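Local coordinates for protein endo-beta-mannanase (Opitutaceae bacterium TAV5, PDB 7BOB) that hydrolyses beta-1,4-linked mannosides, probably releasing sugar units from chain ends as a homotrimeric family 5 glycoside hydrolase of termite-hindgut bacteria, at residues A[18-32]-A[312-326]. Sequence-based numbering, arbitrary orientation.
Sequences IPVGANYWPASCGVE and NGYLWWCFKDIPAPL
The first and last strands of the (beta/alpha)8 barrel meet here, 20-23 beside 312-316, their short axes 34° apart and 4.2 Å at closest approach. Parallel pairing is evidenced by alternating backbone bonds: Tyr-314 N to Pro-19 O, Gly-21 N to Tyr-314 O, and Trp-316 N to Gly-21 O at 2.8 Å. On the outward side, the edge of the Tyr-314 ring meets Ile-18 CG2, while Ala-22 CB touches Phe-319 CB at 3.7 Å; Met-49 of helix 39-51 also packs on Phe-319. On the other side, Leu-315 CD2 lies against the backbone of Gly-21.

Further along the pairing, Trp-316 O accepts two donors from Asn-23: the backbone N nearly in line with the carbonyl, and ND2 at 2.9 Å from well above its plane, in a nearly straight bond. Asn-23 CG stands anti to its own carbonyl carbon (chi1 -61°), which brings the amide over to this oxygen. The backbone itself sets Asn-23 CB 3.3 Å from Trp-317 CE3, and the amide and indole planes are 35° apart. Arg-58 binds OD1, and Gln-280 O takes a second bond from ND2, so the amide is fixed at both ends. A leucine in its place would probably leave Trp-316 O with one donor fewer and Arg-58 without its amide acceptor. Trp-317 is followed by a cis peptide bond to Cys-318.

Further on, a water receives Lys-320 N at 2.9 Å and donates to Trp-25 O, bridging the two loops where they bow apart before closing again at Ala-27 and Ile-322. Ile-322 CG2 then packs 3.6 Å from Gly-30 CA. The parallel bonding between first and eighth strands is the closure characteristic of a TIM barrel, here with its C-terminal loops held together beyond the sheet.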
ATOM      1  N   ILE A  18     -37.126  21.216  16.397  1.00 50.84           N
ATOM      2  CA  ILE A  18     -36.368  20.665  15.288  1.00 53.22           C
ATOM      3  C   ILE A  18     -35.360  21.729  14.868  1.00 50.16           C
ATOM      4  O   ILE A  18     -35.745  22.746  14.272  1.00 47.65           O
ATOM      5  CB  ILE A  18     -37.275  20.273  14.114  1.00 53.85           C
ATOM      6  CG1 ILE A  18     -38.463  19.406  14.574  1.00 56.90           C
ATOM      7  CG2 ILE A  18     -36.458  19.565  13.056  1.00 48.84           C
ATOM      8  CD1 ILE A  18     -38.093  18.064  15.168  1.00 57.19           C
ATOM      9  N   PRO A  19     -34.077  21.555  15.168  1.00 49.42           N
ATOM     10  CA  PRO A  19     -33.079  22.512  14.677  1.00 47.88           C
ATOM     11  C   PRO A  19     -33.134  22.572  13.158  1.00 47.75           C
ATOM     12  O   PRO A  19     -33.137  21.541  12.484  1.00 50.61           O
ATOM     13  CB  PRO A  19     -31.756  21.937  15.188  1.00 45.84           C
ATOM     14  CG  PRO A  19     -32.136  21.150  16.408  1.00 48.20           C
ATOM     15  CD  PRO A  19     -33.496  20.558  16.086  1.00 48.71           C
ATOM     16  N   VAL A  20     -33.263  23.778  12.621  1.00 48.88           N
ATOM     17  CA  VAL A  20     -33.140  24.004  11.183  1.00 46.85           C
ATOM     18  C   VAL A  20     -32.360  25.297  10.992  1.00 51.50           C
ATOM     19  O   VAL A  20     -32.534  26.257  11.753  1.00 50.10           O
ATOM     20  CB  VAL A  20     -34.508  24.047  10.456  1.00 46.21           C
ATOM     21  CG1 VAL A  20     -35.264  22.716  10.600  1.00 47.84           C
ATOM     22  CG2 VAL A  20     -35.388  25.185  10.955  1.00 49.56           C
ATOM     23  N   GLY A  21     -31.492  25.320   9.987  1.00 46.67           N
ATOM     24  CA  GLY A  21     -30.627  26.476   9.784  1.00 47.92           C
ATOM     25  C   GLY A  21     -29.414  26.085   8.953  1.00 48.22           C
ATOM     26  O   GLY A  21     -29.472  25.146   8.157  1.00 45.23           O
ATOM     27  N   ALA A  22     -28.318  26.821   9.177  1.00 44.50           N
ATOM     28  CA  ALA A  22     -27.137  26.752   8.326  1.00 43.54           C
ATOM     29  C   ALA A  22     -25.872  26.791   9.165  1.00 45.85           C
ATOM     30  O   ALA A  22     -25.812  27.448  10.211  1.00 44.45           O
ATOM     31  CB  ALA A  22     -27.061  27.912   7.319  1.00 43.81           C
ATOM     32  N   ASN A  23     -24.852  26.087   8.679  1.00 45.34           N
ATOM     33  CA  ASN A  23     -23.488  26.354   9.109  1.00 42.14           C
ATOM     34  C   ASN A  23     -23.049  27.702   8.544  1.00 44.33           C
ATOM     35  O   ASN A  23     -23.409  28.054   7.414  1.00 43.71           O
ATOM     36  CB  ASN A  23     -22.560  25.232   8.632  1.00 38.62           C
ATOM     37  CG  ASN A  23     -22.944  23.877   9.205  1.00 45.23           C
ATOM     38  OD1 ASN A  23     -22.415  23.453  10.239  1.00 44.96           O
ATOM     39  ND2 ASN A  23     -23.870  23.181   8.531  1.00 41.88           N
ATOM     40  N   TYR A  24     -22.247  28.455   9.315  1.00 43.36           N
ATOM     41  CA  TYR A  24     -22.022  29.863   8.985  1.00 46.09           C
ATOM     42  C   TYR A  24     -20.566  30.282   8.992  1.00 43.35           C
ATOM     43  O   TYR A  24     -19.860  30.072   9.984  1.00 45.81           O
ATOM     44  CB  TYR A  24     -22.759  30.799   9.946  1.00 40.87           C
ATOM     45  CG  TYR A  24     -22.541  32.244   9.583  1.00 41.48           C
ATOM     46  CD1 TYR A  24     -23.118  32.792   8.441  1.00 44.14           C
ATOM     47  CD2 TYR A  24     -21.749  33.061  10.369  1.00 42.97           C
ATOM     48  CE1 TYR A  24     -22.924  34.112   8.102  1.00 41.52           C
ATOM     49  CE2 TYR A  24     -21.546  34.384  10.043  1.00 44.07           C
ATOM     50  CZ  TYR A  24     -22.132  34.906   8.912  1.00 46.03           C
ATOM     51  OH  TYR A  24     -21.909  36.234   8.616  1.00 46.11           O
ATOM     52  N   TRP A  25     -20.156  30.949   7.907  1.00 47.29           N
ATOM     53  CA  TRP A  25     -19.014  31.868   7.833  1.00 42.91           C
ATOM     54  C   TRP A  25     -19.483  33.077   7.030  1.00 45.58           C
ATOM     55  O   TRP A  25     -20.242  32.917   6.070  1.00 46.07           O
ATOM     56  CB  TRP A  25     -17.774  31.280   7.143  1.00 43.64           C
ATOM     57  CG  TRP A  25     -17.054  30.195   7.866  1.00 43.00           C
ATOM     58  CD1 TRP A  25     -16.991  28.879   7.499  1.00 45.13           C
ATOM     59  CD2 TRP A  25     -16.245  30.323   9.038  1.00 44.31           C
ATOM     60  NE1 TRP A  25     -16.218  28.175   8.388  1.00 45.01           N
ATOM     61  CE2 TRP A  25     -15.744  29.036   9.342  1.00 43.66           C
ATOM     62  CE3 TRP A  25     -15.908  31.394   9.871  1.00 43.30           C
ATOM     63  CZ2 TRP A  25     -14.921  28.791  10.437  1.00 42.68           C
ATOM     64  CZ3 TRP A  25     -15.074  31.148  10.967  1.00 47.53           C
ATOM     65  CH2 TRP A  25     -14.593  29.858  11.236  1.00 46.85           C
ATOM     66  N   PRO A  26     -19.044  34.288   7.370  1.00 44.20           N
ATOM     67  CA  PRO A  26     -19.383  35.444   6.526  1.00 48.72           C
ATOM     68  C   PRO A  26     -18.841  35.281   5.114  1.00 48.77           C
ATOM     69  O   PRO A  26     -17.802  34.659   4.895  1.00 48.74           O
ATOM     70  CB  PRO A  26     -18.701  36.622   7.236  1.00 46.80           C
ATOM     71  CG  PRO A  26     -18.314  36.103   8.579  1.00 47.51           C
ATOM     72  CD  PRO A  26     -18.083  34.645   8.422  1.00 43.46           C
ATOM     73  N   ALA A  27     -19.557  35.869   4.149  1.00 48.31           N
ATOM     74  CA  ALA A  27     -19.105  35.849   2.760  1.00 46.69           C
ATOM     75  C   ALA A  27     -17.733  36.501   2.586  1.00 50.65           C
ATOM     76  O   ALA A  27     -16.898  36.012   1.808  1.00 46.81           O
ATOM     77  CB  ALA A  27     -20.108  36.572   1.872  1.00 45.51           C
ATOM     78  N   SER A  28     -17.501  37.634   3.256  1.00 44.64           N
ATOM     79  CA  SER A  28     -16.357  38.469   2.912  1.00 46.72           C
ATOM     80  C   SER A  28     -15.034  37.911   3.422  1.00 49.49           C
ATOM     81  O   SER A  28     -13.985  38.245   2.862  1.00 50.35           O
ATOM     82  CB  SER A  28     -16.547  39.880   3.458  1.00 46.75           C
ATOM     83  OG  SER A  28     -16.533  39.850   4.870  1.00 48.94           O
ATOM     84  N   CYS A  29     -15.053  37.062   4.449  1.00 47.82           N
ATOM     85  CA  CYS A  29     -13.815  36.613   5.073  1.00 45.81           C
ATOM     86  C   CYS A  29     -13.740  35.117   5.338  1.00 46.65           C
ATOM     87  O   CYS A  29     -12.708  34.662   5.840  1.00 44.21           O
ATOM     88  CB  CYS A  29     -13.615  37.362   6.407  1.00 45.93           C
ATOM     89  SG  CYS A  29     -15.069  37.250   7.523  1.00 47.77           S
ATOM     90  N   GLY A  30     -14.795  34.343   5.053  1.00 46.17           N
ATOM     91  CA  GLY A  30     -14.803  32.930   5.367  1.00 42.35           C
ATOM     92  C   GLY A  30     -14.251  32.615   6.745  1.00 45.88           C
ATOM     93  O   GLY A  30     -14.650  33.222   7.743  1.00 43.86           O
ATOM     94  N   VAL A  31     -13.282  31.695   6.786  1.00 48.60           N
ATOM     95  CA  VAL A  31     -12.732  31.163   8.026  1.00 44.00           C
ATOM     96  C   VAL A  31     -11.959  32.181   8.847  1.00 45.82           C
ATOM     97  O   VAL A  31     -11.551  31.857   9.967  1.00 45.37           O
ATOM     98  CB  VAL A  31     -11.772  29.990   7.742  1.00 45.40           C
ATOM     99  CG1 VAL A  31     -12.504  28.848   7.094  1.00 46.79           C
ATOM    100  CG2 VAL A  31     -10.587  30.463   6.876  1.00 43.92           C
ATOM    101  N   GLU A  32     -11.690  33.369   8.307  1.00 41.00           N
ATOM    102  CA  GLU A  32     -10.999  34.412   9.058  1.00 46.59           C
ATOM    103  C   GLU A  32     -11.961  35.283   9.872  1.00 46.59           C
ATOM    104  O   GLU A  32     -11.568  36.370  10.298  1.00 49.61           O
ATOM    105  CB  GLU A  32     -10.162  35.291   8.110  1.00 43.40           C
ATOM    106  CG  GLU A  32      -9.006  34.533   7.365  1.00 42.56           C
ATOM    107  CD  GLU A  32      -8.068  33.795   8.330  1.00 46.29           C
ATOM    108  OE1 GLU A  32      -7.669  34.424   9.332  1.00 48.67           O
ATOM    109  OE2 GLU A  32      -7.729  32.592   8.102  1.00 49.62           O
ATOM    110  N   ASN A 312     -32.958  14.324  13.589  1.00 53.81           N
ATOM    111  CA  ASN A 312     -33.708  15.209  14.477  1.00 49.49           C
ATOM    112  C   ASN A 312     -33.464  16.685  14.190  1.00 50.77           C
ATOM    113  O   ASN A 312     -33.801  17.531  15.023  1.00 53.32           O
ATOM    114  CB  ASN A 312     -33.417  14.883  15.948  1.00 49.48           C
ATOM    115  CG  ASN A 312     -31.959  15.077  16.327  1.00 50.00           C
ATOM    116  OD1 ASN A 312     -31.202  15.740  15.619  1.00 50.26           O
ATOM    117  ND2 ASN A 312     -31.560  14.502  17.465  1.00 47.70           N
ATOM    118  N   GLY A 313     -32.899  17.018  13.036  1.00 50.18           N
ATOM    119  CA  GLY A 313     -32.580  18.399  12.721  1.00 48.61           C
ATOM    120  C   GLY A 313     -31.734  18.488  11.468  1.00 46.59           C
ATOM    121  O   GLY A 313     -31.162  17.481  11.037  1.00 47.09           O
ATOM    122  N   TYR A 314     -31.666  19.673  10.858  1.00 45.42           N
ATOM    123  CA  TYR A 314     -31.159  19.822   9.493  1.00 48.29           C
ATOM    124  C   TYR A 314     -30.441  21.154   9.380  1.00 49.42           C
ATOM    125  O   TYR A 314     -31.068  22.208   9.532  1.00 48.98           O
ATOM    126  CB  TYR A 314     -32.292  19.734   8.453  1.00 44.24           C
ATOM    127  CG  TYR A 314     -33.224  18.573   8.704  1.00 47.89           C
ATOM    128  CD1 TYR A 314     -33.071  17.352   8.028  1.00 42.26           C
ATOM    129  CD2 TYR A 314     -34.254  18.689   9.632  1.00 47.49           C
ATOM    130  CE1 TYR A 314     -33.921  16.292   8.285  1.00 45.74           C
ATOM    131  CE2 TYR A 314     -35.090  17.647   9.898  1.00 49.43           C
ATOM    132  CZ  TYR A 314     -34.931  16.449   9.229  1.00 51.40           C
ATOM    133  OH  TYR A 314     -35.805  15.433   9.527  1.00 54.09           O
ATOM    134  N   LEU A 315     -29.141  21.107   9.101  1.00 45.22           N
ATOM    135  CA  LEU A 315     -28.313  22.302   8.974  1.00 46.89           C
ATOM    136  C   LEU A 315     -27.583  22.260   7.640  1.00 46.91           C
ATOM    137  O   LEU A 315     -26.798  21.340   7.383  1.00 44.68           O
ATOM    138  CB  LEU A 315     -27.309  22.416  10.129  1.00 45.10           C
ATOM    139  CG  LEU A 315     -27.905  22.430  11.539  1.00 47.37           C
ATOM    140  CD1 LEU A 315     -26.799  22.514  12.571  1.00 49.87           C
ATOM    141  CD2 LEU A 315     -28.868  23.594  11.679  1.00 47.29           C
ATOM    142  N   TRP A 316     -27.841  23.255   6.806  1.00 44.66           N
ATOM    143  CA  TRP A 316     -27.261  23.319   5.481  1.00 46.11           C
ATOM    144  C   TRP A 316     -25.800  23.778   5.534  1.00 44.86           C
ATOM    145  O   TRP A 316     -25.398  24.537   6.420  1.00 46.49           O
ATOM    146  CB  TRP A 316     -28.100  24.265   4.631  1.00 43.49           C
ATOM    147  CG  TRP A 316     -27.473  24.696   3.369  1.00 44.12           C
ATOM    148  CD1 TRP A 316     -26.652  25.771   3.181  1.00 44.72           C
ATOM    149  CD2 TRP A 316     -27.638  24.084   2.092  1.00 43.98           C
ATOM    150  NE1 TRP A 316     -26.300  25.867   1.861  1.00 43.04           N
ATOM    151  CE2 TRP A 316     -26.888  24.837   1.170  1.00 44.87           C
ATOM    152  CE3 TRP A 316     -28.362  22.980   1.636  1.00 44.17           C
ATOM    153  CZ2 TRP A 316     -26.816  24.504  -0.184  1.00 43.41           C
ATOM    154  CZ3 TRP A 316     -28.298  22.654   0.289  1.00 45.18           C
ATOM    155  CH2 TRP A 316     -27.539  23.421  -0.605  1.00 45.86           C
ATOM    156  N   TRP A 317     -25.003  23.305   4.567  1.00 43.41           N
ATOM    157  CA  TRP A 317     -23.641  23.796   4.345  1.00 45.68           C
ATOM    158  C   TRP A 317     -23.566  24.470   2.980  1.00 44.77           C
ATOM    159  O   TRP A 317     -23.772  23.811   1.964  1.00 48.57           O
ATOM    160  CB  TRP A 317     -22.580  22.673   4.401  1.00 44.75           C
ATOM    161  CG  TRP A 317     -21.236  23.337   4.419  1.00 44.70           C
ATOM    162  CD1 TRP A 317     -20.597  23.939   3.362  1.00 43.55           C
ATOM    163  CD2 TRP A 317     -20.430  23.594   5.574  1.00 46.39           C
ATOM    164  NE1 TRP A 317     -19.428  24.539   3.795  1.00 49.40           N
ATOM    165  CE2 TRP A 317     -19.300  24.338   5.145  1.00 47.27           C
ATOM    166  CE3 TRP A 317     -20.534  23.242   6.923  1.00 45.83           C
ATOM    167  CZ2 TRP A 317     -18.301  24.757   6.025  1.00 45.17           C
ATOM    168  CZ3 TRP A 317     -19.530  23.669   7.807  1.00 44.71           C
ATOM    169  CH2 TRP A 317     -18.438  24.416   7.349  1.00 44.92           C
ATOM    170  N   CYS A 318     -23.229  25.758   2.939  1.00 45.56           N
ATOM    171  CA  CYS A 318     -23.148  26.649   4.092  1.00 46.68           C
ATOM    172  C   CYS A 318     -23.996  27.898   3.731  1.00 46.74           C
ATOM    173  O   CYS A 318     -24.583  27.965   2.637  1.00 43.64           O
ATOM    174  CB  CYS A 318     -21.686  27.004   4.407  1.00 46.77           C
ATOM    175  SG  CYS A 318     -20.908  27.894   3.042  1.00 48.06           S
ATOM    176  N   PHE A 319     -24.078  28.886   4.626  1.00 45.69           N
ATOM    177  CA  PHE A 319     -25.123  29.894   4.470  1.00 43.79           C
ATOM    178  C   PHE A 319     -24.889  30.767   3.242  1.00 47.55           C
ATOM    179  O   PHE A 319     -25.807  30.976   2.442  1.00 46.46           O
ATOM    180  CB  PHE A 319     -25.236  30.758   5.720  1.00 46.80           C
ATOM    181  CG  PHE A 319     -26.420  31.705   5.691  1.00 44.77           C
ATOM    182  CD1 PHE A 319     -27.707  31.227   5.430  1.00 49.33           C
ATOM    183  CD2 PHE A 319     -26.246  33.062   5.891  1.00 47.92           C
ATOM    184  CE1 PHE A 319     -28.809  32.100   5.388  1.00 50.30           C
ATOM    185  CE2 PHE A 319     -27.327  33.949   5.864  1.00 48.89           C
ATOM    186  CZ  PHE A 319     -28.620  33.465   5.608  1.00 49.39           C
ATOM    187  N   LYS A 320     -23.673  31.288   3.080  1.00 46.24           N
ATOM    188  CA  LYS A 320     -23.336  32.263   2.050  1.00 47.38           C
ATOM    189  C   LYS A 320     -22.313  31.687   1.085  1.00 49.51           C
ATOM    190  O   LYS A 320     -21.514  30.819   1.453  1.00 47.90           O
ATOM    191  CB  LYS A 320     -22.731  33.542   2.655  1.00 48.97           C
ATOM    192  CG  LYS A 320     -23.717  34.406   3.466  1.00 53.97           C
ATOM    193  CD  LYS A 320     -24.772  35.031   2.572  1.00 53.02           C
ATOM    194  CE  LYS A 320     -24.327  36.378   2.024  1.00 58.30           C
ATOM    195  NZ  LYS A 320     -24.596  37.479   2.982  1.00 55.50           N
ATOM    196  N   ASP A 321     -22.322  32.197  -0.147  1.00 47.33           N
ATOM    197  CA  ASP A 321     -21.134  32.079  -0.978  1.00 47.32           C
ATOM    198  C   ASP A 321     -19.988  32.839  -0.302  1.00 50.98           C
ATOM    199  O   ASP A 321     -20.204  33.838   0.398  1.00 53.23           O
ATOM    200  CB  ASP A 321     -21.386  32.627  -2.386  1.00 46.11           C
ATOM    201  CG  ASP A 321     -22.393  31.784  -3.195  1.00 55.36           C
ATOM    202  OD1 ASP A 321     -22.546  30.569  -2.937  1.00 49.29           O
ATOM    203  OD2 ASP A 321     -23.050  32.363  -4.089  1.00 60.69           O
ATOM    204  N   ILE A 322     -18.766  32.353  -0.487  1.00 48.03           N
ATOM    205  CA  ILE A 322     -17.604  32.919   0.199  1.00 48.45           C
ATOM    206  C   ILE A 322     -16.559  33.269  -0.852  1.00 49.55           C
ATOM    207  O   ILE A 322     -15.768  32.402  -1.243  1.00 49.21           O
ATOM    208  CB  ILE A 322     -17.054  31.933   1.237  1.00 48.73           C
ATOM    209  CG1 ILE A 322     -18.134  31.601   2.272  1.00 45.87           C
ATOM    210  CG2 ILE A 322     -15.739  32.456   1.879  1.00 46.96           C
ATOM    211  CD1 ILE A 322     -17.779  30.437   3.157  1.00 45.76           C
ATOM    212  N   PRO A 323     -16.560  34.486  -1.393  1.00 47.46           N
ATOM    213  CA  PRO A 323     -15.564  34.858  -2.400  1.00 47.24           C
ATOM    214  C   PRO A 323     -14.233  35.318  -1.823  1.00 53.81           C
ATOM    215  O   PRO A 323     -13.370  35.765  -2.587  1.00 51.80           O
ATOM    216  CB  PRO A 323     -16.252  36.007  -3.153  1.00 50.14           C
ATOM    217  CG  PRO A 323     -17.176  36.600  -2.155  1.00 53.20           C
ATOM    218  CD  PRO A 323     -17.676  35.449  -1.330  1.00 49.62           C
ATOM    219  N   ALA A 324     -14.059  35.220  -0.505  1.00 49.49           N
ATOM    220  CA  ALA A 324     -12.807  35.555   0.149  1.00 50.15           C
ATOM    221  C   ALA A 324     -11.641  34.864  -0.566  1.00 50.28           C
ATOM    222  O   ALA A 324     -11.588  33.623  -0.600  1.00 48.04           O
ATOM    223  CB  ALA A 324     -12.851  35.138   1.616  1.00 46.52           C
ATOM    224  N   PRO A 325     -10.725  35.615  -1.169  1.00 50.93           N
ATOM    225  CA  PRO A 325      -9.567  34.990  -1.853  1.00 52.24           C
ATOM    226  C   PRO A 325      -8.482  34.576  -0.863  1.00 49.26           C
ATOM    227  O   PRO A 325      -7.421  35.162  -0.772  1.00 51.03           O
ATOM    228  CB  PRO A 325      -9.108  36.106  -2.799  1.00 49.88           C
ATOM    229  CG  PRO A 325      -9.433  37.380  -2.034  1.00 51.40           C
ATOM    230  CD  PRO A 325     -10.686  37.089  -1.224  1.00 48.14           C
ATOM    231  N   LEU A 326      -8.742  33.548  -0.061  1.00 46.70           N
ATOM    232  CA  LEU A 326      -7.744  33.161   0.926  1.00 48.16           C
ATOM    233  C   LEU A 326      -7.893  31.682   1.263  1.00 52.57           C
ATOM    234  O   LEU A 326      -8.903  31.044   0.946  1.00 50.23           O
ATOM    235  CB  LEU A 326      -7.839  34.030   2.180  1.00 49.12           C
ATOM    236  CG  LEU A 326      -9.216  34.177   2.829  1.00 52.48           C
ATOM    237  CD1 LEU A 326      -9.503  32.951   3.666  1.00 51.99           C
ATOM    238  CD2 LEU A 326      -9.284  35.464   3.692  1.00 49.31           C
TER
HETATM  239  O   HOH W   1     -21.514  30.805   4.996  1.00 44.65           O
HETATM  240  O   HOH W   2     -21.838  37.249   4.484  1.00 49.35           O